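Local coordinates for fibronectin type III domain-containing protein (Simiduia agarivorans, PDB 6P2K) that probably hydrolyses the backbone of xyloglucan-type beta-glucans as a glycoside hydrolase family 74 enzyme, and binds zinc ions, at residues F585-T588 against V594-G597. Sequence-based numbering, arbitrary orientation.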
loop_
_atom_site.group_PDB
_atom_site.type_symbol
_atom_site.label_atom_id
_atom_site.label_comp_id
_atom_site.label_asym_id
_atom_site.label_seq_id
_atom_site.Cartn_x
_atom_site.Cartn_y
_atom_site.Cartn_z
ATOM N N PHE B 585 -3.274 30.532 -33.199
ATOM C CA PHE B 585 -4.444 29.677 -33.343
ATOM C C PHE B 585 -5.287 30.186 -34.501
ATOM O O PHE B 585 -5.192 31.350 -34.902
ATOM C CB PHE B 585 -5.272 29.600 -32.050
ATOM C CG PHE B 585 -5.968 30.883 -31.671
ATOM C CD1 PHE B 585 -5.299 31.869 -30.965
ATOM C CD2 PHE B 585 -7.304 31.080 -31.980
ATOM C CE1 PHE B 585 -5.941 33.037 -30.596
ATOM C CE2 PHE B 585 -7.949 32.248 -31.616
ATOM C CZ PHE B 585 -7.266 33.227 -30.924
ATOM N N SER B 586 -6.100 29.286 -35.046
ATOM C CA SER B 586 -7.032 29.617 -36.114
ATOM C C SER B 586 -8.393 29.894 -35.494
ATOM O O SER B 586 -8.978 29.016 -34.849
ATOM C CB SER B 586 -7.118 28.485 -37.139
ATOM O OG SER B 586 -7.329 27.234 -36.504
ATOM N N SER B 587 -8.884 31.116 -35.673
ATOM C CA SER B 587 -10.176 31.519 -35.141
ATOM C C SER B 587 -11.274 31.193 -36.137
ATOM O O SER B 587 -11.188 31.570 -37.309
ATOM C CB SER B 587 -10.184 33.013 -34.830
ATOM O OG SER B 587 -11.485 33.452 -34.472
ATOM N N THR B 588 -12.314 30.503 -35.668
ATOM C CA THR B 588 -13.453 30.156 -36.506
ATOM C C THR B 588 -14.752 30.726 -35.957
ATOM O O THR B 588 -15.834 30.307 -36.385
ATOM C CB THR B 588 -13.557 28.637 -36.663
ATOM O OG1 THR B 588 -14.000 28.051 -35.433
ATOM C CG2 THR B 588 -12.205 28.055 -37.038
ATOM N N VAL B 594 -6.053 33.579 -38.588
ATOM C CA VAL B 594 -4.921 33.177 -37.758
ATOM C C VAL B 594 -4.605 34.311 -36.792
ATOM O O VAL B 594 -4.364 35.448 -37.207
ATOM C CB VAL B 594 -3.696 32.819 -38.613
ATOM C CG1 VAL B 594 -2.540 32.393 -37.718
ATOM C CG2 VAL B 594 -4.044 31.720 -39.603
ATOM N N TRP B 595 -4.623 34.005 -35.501
ATOM C CA TRP B 595 -4.320 34.969 -34.457
ATOM C C TRP B 595 -2.985 34.616 -33.812
ATOM O O TRP B 595 -2.577 33.451 -33.792
ATOM C CB TRP B 595 -5.429 34.988 -33.398
ATOM C CG TRP B 595 -6.620 35.805 -33.786
ATOM C CD1 TRP B 595 -7.528 35.519 -34.762
ATOM C CD2 TRP B 595 -7.040 37.042 -33.195
ATOM N NE1 TRP B 595 -8.487 36.505 -34.820
ATOM C CE2 TRP B 595 -8.210 37.451 -33.869
ATOM C CE3 TRP B 595 -6.541 37.841 -32.160
ATOM C CZ2 TRP B 595 -8.884 38.630 -33.548
ATOM C CZ3 TRP B 595 -7.212 39.011 -31.841
ATOM C CH2 TRP B 595 -8.372 39.393 -32.532
ATOM N N ARG B 596 -2.305 35.630 -33.283
ATOM C CA ARG B 596 -1.028 35.434 -32.609
ATOM C C ARG B 596 -1.051 36.149 -31.268
ATOM O O ARG B 596 -1.386 37.336 -31.201
ATOM C CB ARG B 596 0.132 35.950 -33.457
ATOM C CG ARG B 596 1.481 35.912 -32.758
ATOM C CD ARG B 596 2.498 36.703 -33.570
ATOM N NE ARG B 596 3.853 36.651 -33.030
ATOM C CZ ARG B 596 4.329 37.489 -32.113
ATOM N NH1 ARG B 596 3.557 38.448 -31.617
ATOM N NH2 ARG B 596 5.581 37.370 -31.693
ATOM N N GLY B 597 -0.705 35.426 -30.210
ATOM C CA GLY B 597 -0.623 35.981 -28.868
ATOM C C GLY B 597 0.817 35.983 -28.389
ATOM O O GLY B 597 1.566 35.035 -28.644
#
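Phe-585 and Trp-595 form an antiparallel hydrogen-bonded pair and illustrate how two large aromatic residues can share one face of a hairpin without stacking squarely. Their main chains are joined by two bonds: the N-H of Trp-595 donates from N to Phe-585 O over 2.8 Å in an almost straight line, while Phe-585 N reaches Trp-595 O at 3.1 Å, more bent. Phe-585 O is also approached by Val-594 CA, a CA-H...O contact.

The side chains leave the sheet side by side. With CG of Phe-585 set between the backbone N and the carbonyl carbon (chi1 68°), the ring swings across toward the partner strand and lies against the root of the tryptophan. Trp-595 CB stands over one face of the phenyl ring, 3.8 Å from its centroid, a CH-pi contact displaced toward the CE1 and CZ rim. The indole continues beyond this rim: its five-membered ring is tilted 21° from the phenyl plane, but at 5.3 Å between centroids the two are slid so far apart that they barely overlap. Further along, Ser-587 CB packs obliquely against the indole, 3.7 Å from Trp-595 CD1. Trp-595 NE1 and Ser-587 OG both hydrogen-bond to Val-591 O in the connecting turn, which ties the indole and the serine to the hairpin's end.

Ser-586 and Val-594, a non-hydrogen-bonded pair, point to the other face, where Ser-586 OG bonds to Ala-618 O. Strands 567-575 and 605-615 flank the hairpin, and the side chain of Trp-595 lies about 6 Å from that of Asp-566, a zinc ligand. This antiparallel meander, in which strands neighbouring in sequence pair in turn, is characteristic of a blade of the sevenfold beta-propellers of family 74.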